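PDB 4KOO: single-stranded DNA-binding protein WHY1, chloroplastic from Arabidopsis thaliana, which binds single-stranded DNA as a homotetramer, protecting plastid genome stability in chloroplasts and modulating telomere length in the nucleus. Local coordinates for residues 82-87 with 109-114; 49-54 with 133-138. One frame throughout, in Å; residues are numbered along the deposited sequence.

Contact 1. Residues 82-87 with 109-114; sequences GPRESC and VEPLPD
Cys-87 and Val-109 face each other as an antiparallel hydrogen-bonded pair. Cys-87 N donates to Val-109 O and Val-109 N to Cys-87 O, both at 3.0 Å. Beside the pair, Ser-86 CA sends a CH···O contact to Val-109 O at 3.6 Å. Two van der Waals contacts accompany it. Cys-87 SG rests 3.9 Å from Val-109 CB, while Pro-111 lies over one face of the Arg-84 guanidinium, its CB 3.7 Å from CZ. A bend at chi3 (107°) folds the arginine's end over the proline ring. Leu-112 O sits at the guanidinium edge, near its plane, but the angle is too poor for a hydrogen bond. Water handles the remaining polar links. Glu-110 runs extended alongside Ser-86, with CG 3.6 Å from OG; one water donates to OE2 and to Cys-87 O, and another joins Ser-86 OG to OE1, weakly at the glutamate. With an alanine at Glu-110, the two waters would probably lose their carboxylate partner, and with it the water-mediated links to Ser-86 OG and Cys-87 O. The contact stitches the loop after helix 72-79 to strand 103-111: Cys-87 packs on Thr-77 and Leu-78 of that helix, Val-109 on Phe-120 of strand 118-126, and Glu-85 salt-bridges Arg-141 of a second subunit.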
# COMPACT_ATOMS: atom_id res chain seq x y z
N GLY A 82 -8.91 -17.29 -2.55
CA GLY A 82 -7.97 -18.27 -2.03
C GLY A 82 -6.94 -18.56 -3.12
O GLY A 82 -7.17 -18.30 -4.29
N PRO A 83 -5.79 -19.11 -2.73
CA PRO A 83 -4.70 -19.28 -3.71
C PRO A 83 -5.04 -20.12 -4.96
O PRO A 83 -4.46 -19.86 -6.03
CB PRO A 83 -3.60 -19.94 -2.87
CG PRO A 83 -3.84 -19.43 -1.49
CD PRO A 83 -5.35 -19.38 -1.36
N ARG A 84 -5.96 -21.08 -4.83
CA ARG A 84 -6.40 -21.87 -5.98
C ARG A 84 -7.91 -21.90 -6.07
O ARG A 84 -8.52 -22.87 -6.56
CB ARG A 84 -5.87 -23.31 -5.89
CG ARG A 84 -4.36 -23.43 -6.18
CD ARG A 84 -4.00 -24.91 -6.40
NE ARG A 84 -3.70 -25.28 -7.80
CZ ARG A 84 -4.56 -25.80 -8.69
NH1 ARG A 84 -4.12 -26.11 -9.89
NH2 ARG A 84 -5.86 -26.00 -8.41
N GLU A 85 -8.53 -20.83 -5.61
CA GLU A 85 -9.96 -20.66 -5.75
C GLU A 85 -10.37 -20.17 -7.14
O GLU A 85 -9.73 -19.29 -7.71
CB GLU A 85 -10.47 -19.67 -4.67
CG GLU A 85 -11.98 -19.53 -4.61
CD GLU A 85 -12.46 -18.64 -3.51
OE1 GLU A 85 -11.59 -18.10 -2.79
OE2 GLU A 85 -13.71 -18.43 -3.39
N SER A 86 -11.46 -20.71 -7.67
CA SER A 86 -12.00 -20.26 -8.94
C SER A 86 -13.03 -19.15 -8.77
O SER A 86 -13.63 -19.00 -7.70
CB SER A 86 -12.63 -21.44 -9.69
OG SER A 86 -11.66 -22.46 -9.91
N CYS A 87 -13.21 -18.35 -9.80
CA CYS A 87 -14.31 -17.41 -9.80
C CYS A 87 -14.82 -17.20 -11.22
O CYS A 87 -14.17 -17.55 -12.22
CB CYS A 87 -13.98 -16.09 -9.11
SG CYS A 87 -12.73 -15.06 -9.85
N VAL A 109 -11.93 -17.02 -14.15
CA VAL A 109 -10.56 -16.90 -13.67
C VAL A 109 -10.33 -18.11 -12.78
O VAL A 109 -11.02 -18.30 -11.78
CB VAL A 109 -10.32 -15.59 -12.87
CG1 VAL A 109 -8.91 -15.53 -12.39
CG2 VAL A 109 -10.61 -14.36 -13.73
N GLU A 110 -9.39 -18.97 -13.14
CA GLU A 110 -9.19 -20.22 -12.42
C GLU A 110 -7.73 -20.60 -12.45
O GLU A 110 -7.02 -20.25 -13.38
CB GLU A 110 -9.96 -21.36 -13.09
CG GLU A 110 -11.44 -21.11 -13.19
CD GLU A 110 -12.20 -22.29 -13.74
OE1 GLU A 110 -11.64 -23.41 -13.81
OE2 GLU A 110 -13.39 -22.09 -14.09
N PRO A 111 -7.31 -21.38 -11.45
CA PRO A 111 -5.96 -21.93 -11.49
C PRO A 111 -5.80 -22.88 -12.66
O PRO A 111 -6.75 -23.51 -13.11
CB PRO A 111 -5.82 -22.67 -10.15
CG PRO A 111 -7.18 -22.94 -9.69
CD PRO A 111 -8.05 -21.80 -10.24
N LEU A 112 -4.58 -22.93 -13.19
CA LEU A 112 -4.24 -23.89 -14.21
C LEU A 112 -4.17 -25.28 -13.62
O LEU A 112 -3.74 -25.48 -12.47
CB LEU A 112 -2.89 -23.55 -14.85
CG LEU A 112 -2.87 -22.33 -15.75
CD1 LEU A 112 -1.44 -21.94 -16.15
CD2 LEU A 112 -3.70 -22.56 -17.01
N PRO A 113 -4.59 -26.27 -14.42
CA PRO A 113 -4.49 -27.69 -14.04
C PRO A 113 -3.06 -28.05 -13.65
O PRO A 113 -2.12 -27.78 -14.41
CB PRO A 113 -4.89 -28.43 -15.34
CG PRO A 113 -5.60 -27.45 -16.15
CD PRO A 113 -5.05 -26.09 -15.80
N ASP A 114 -2.91 -28.63 -12.47
CA ASP A 114 -1.60 -29.01 -11.90
C ASP A 114 -0.47 -28.02 -12.19
O ASP A 114 0.68 -28.43 -12.36
CB ASP A 114 -1.18 -30.44 -12.34
CG ASP A 114 -2.08 -31.53 -11.74
OD1 ASP A 114 -1.81 -32.02 -10.60
OD2 ASP A 114 -3.04 -31.91 -12.44
O HOH W 1 -8.86 -17.78 -9.95
O HOH W 2 -12.61 -24.65 -11.43
O HOH W 3 -14.70 -20.35 -12.80

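Contact 2. Residues 49-54 with 133-138; sequences LQFAPS and ESIYIP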
# COMPACT_ATOMS: atom_id res chain seq x y z
N LEU A 49 -10.78 -4.94 -19.41
CA LEU A 49 -9.99 -6.03 -19.93
C LEU A 49 -10.31 -6.17 -21.40
O LEU A 49 -11.46 -6.20 -21.78
CB LEU A 49 -10.33 -7.36 -19.24
CG LEU A 49 -10.18 -7.47 -17.72
CD1 LEU A 49 -10.77 -8.79 -17.24
CD2 LEU A 49 -8.76 -7.39 -17.34
N GLN A 50 -9.27 -6.23 -22.22
CA GLN A 50 -9.46 -6.39 -23.66
C GLN A 50 -8.68 -7.58 -24.08
O GLN A 50 -7.50 -7.69 -23.80
CB GLN A 50 -8.99 -5.14 -24.41
CG GLN A 50 -9.70 -3.87 -23.96
CD GLN A 50 -9.40 -2.67 -24.84
OE1 GLN A 50 -9.99 -2.51 -25.92
NE2 GLN A 50 -8.50 -1.83 -24.39
N PHE A 51 -9.35 -8.52 -24.76
CA PHE A 51 -8.73 -9.78 -25.12
C PHE A 51 -8.70 -9.81 -26.65
O PHE A 51 -9.70 -9.46 -27.27
CB PHE A 51 -9.58 -10.97 -24.71
CG PHE A 51 -9.69 -11.22 -23.21
CD1 PHE A 51 -10.47 -10.41 -22.40
CD2 PHE A 51 -9.05 -12.31 -22.63
CE1 PHE A 51 -10.59 -10.69 -21.05
CE2 PHE A 51 -9.20 -12.59 -21.27
CZ PHE A 51 -9.96 -11.76 -20.50
N ALA A 52 -7.62 -10.30 -27.22
CA ALA A 52 -7.54 -10.41 -28.67
C ALA A 52 -6.86 -11.70 -29.12
O ALA A 52 -5.93 -12.21 -28.47
CB ALA A 52 -6.82 -9.20 -29.25
N PRO A 53 -7.33 -12.27 -30.25
CA PRO A 53 -6.74 -13.50 -30.77
C PRO A 53 -5.44 -13.25 -31.52
O PRO A 53 -5.29 -12.17 -32.09
CB PRO A 53 -7.80 -14.00 -31.75
CG PRO A 53 -8.41 -12.77 -32.24
CD PRO A 53 -8.47 -11.83 -31.07
N SER A 54 -4.54 -14.21 -31.51
CA SER A 54 -3.33 -14.12 -32.33
C SER A 54 -3.67 -14.10 -33.81
O SER A 54 -4.63 -14.75 -34.25
CB SER A 54 -2.41 -15.31 -32.08
OG SER A 54 -3.07 -16.54 -32.30
N GLU A 133 -18.19 -16.47 -29.28
CA GLU A 133 -16.73 -16.63 -29.31
C GLU A 133 -16.14 -16.62 -27.90
O GLU A 133 -16.66 -15.95 -27.02
CB GLU A 133 -16.10 -15.42 -30.02
CG GLU A 133 -16.56 -15.16 -31.43
CD GLU A 133 -15.93 -16.08 -32.45
OE1 GLU A 133 -15.01 -16.85 -32.08
OE2 GLU A 133 -16.36 -16.02 -33.63
N SER A 134 -15.06 -17.36 -27.70
CA SER A 134 -14.34 -17.33 -26.42
C SER A 134 -12.84 -17.13 -26.66
O SER A 134 -12.28 -17.63 -27.66
CB SER A 134 -14.59 -18.59 -25.60
OG SER A 134 -13.94 -19.70 -26.18
N ILE A 135 -12.20 -16.36 -25.78
CA ILE A 135 -10.75 -16.16 -25.83
C ILE A 135 -10.15 -16.59 -24.48
O ILE A 135 -10.60 -16.13 -23.42
CB ILE A 135 -10.36 -14.73 -26.13
CG1 ILE A 135 -10.89 -14.28 -27.50
CG2 ILE A 135 -8.81 -14.61 -26.20
CD1 ILE A 135 -10.77 -12.80 -27.77
N TYR A 136 -9.17 -17.46 -24.55
CA TYR A 136 -8.49 -18.03 -23.39
C TYR A 136 -7.06 -17.54 -23.33
O TYR A 136 -6.35 -17.52 -24.34
CB TYR A 136 -8.52 -19.53 -23.55
CG TYR A 136 -7.77 -20.34 -22.52
CD1 TYR A 136 -6.40 -20.51 -22.60
CD2 TYR A 136 -8.45 -20.96 -21.49
CE1 TYR A 136 -5.74 -21.25 -21.68
CE2 TYR A 136 -7.79 -21.74 -20.60
CZ TYR A 136 -6.44 -21.87 -20.68
OH TYR A 136 -5.78 -22.63 -19.75
N ILE A 137 -6.61 -17.12 -22.15
CA ILE A 137 -5.19 -16.78 -22.01
C ILE A 137 -4.59 -17.29 -20.71
O ILE A 137 -5.15 -17.11 -19.62
CB ILE A 137 -4.95 -15.29 -22.19
CG1 ILE A 137 -3.44 -14.99 -22.30
CG2 ILE A 137 -5.54 -14.48 -21.08
CD1 ILE A 137 -3.15 -13.57 -22.70
N PRO A 138 -3.45 -17.97 -20.81
CA PRO A 138 -2.78 -18.43 -19.60
C PRO A 138 -1.92 -17.30 -19.03
O PRO A 138 -1.45 -16.42 -19.77
CB PRO A 138 -1.89 -19.56 -20.13
CG PRO A 138 -1.52 -19.09 -21.49
CD PRO A 138 -2.76 -18.43 -22.03
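The Phe-51 ring is the flat group here, and Ile-137 approaches it obliquely, with CG2 4.1 Å from CE2. Ile-135 O comes in at a slant too, near CD2. Further round, Phe-120 and Leu-122 of strand 118-126, Leu-107 of strand 103-111 and Leu-22 of strand 20-33 also touch the phenylalanine, so it sits in an apolar core. The closer packing is at the root of the ring. Ile-135 holds CG1 anti to its own carbonyl carbon (chi1 -61°) and runs on extended, which carries CD1 across to the backbone of the other strand: this methyl lies 3.5 Å from Phe-51 O and 3.8 Å from Phe-51 CB. The second branch, CG2, comes alongside the same Phe-51 CB at 4.0 Å, and Pro-53 CD meets the CD1 methyl at 4.1 Å. The join is therefore purely van der Waals. The strand segments pass 7.4 Å apart at 98°, close to a right angle, as in the Whirly fold, where two four-stranded antiparallel sheets pack perpendicularly face to face. Nearby, Ile-135 touches Ala-20 and Ile-137 touches Lys-17, both in the region probably required for single-stranded DNA binding.

Along the chain the segments run 49-54, 82-87, 109-114, 133-138, so contact 1 is made entirely from residues between the two halves of contact 2. Their centres lie 18 Å apart, and both involve the sheet of strands 87-91, 103-111, 118-126 and 131-139. Contact 1 starts the sheet at one outer strand; contact 2 uses the opposite outer strand to pack this sheet on the other one, through strand 39-53. The two touch directly where Leu-112 CD2 packs 3.4 Å from Tyr-136 OH. Contact 1 lies at the surface, where Glu-85 reaches a second subunit, and contact 2 is buried between the two sheets of the Whirly domain.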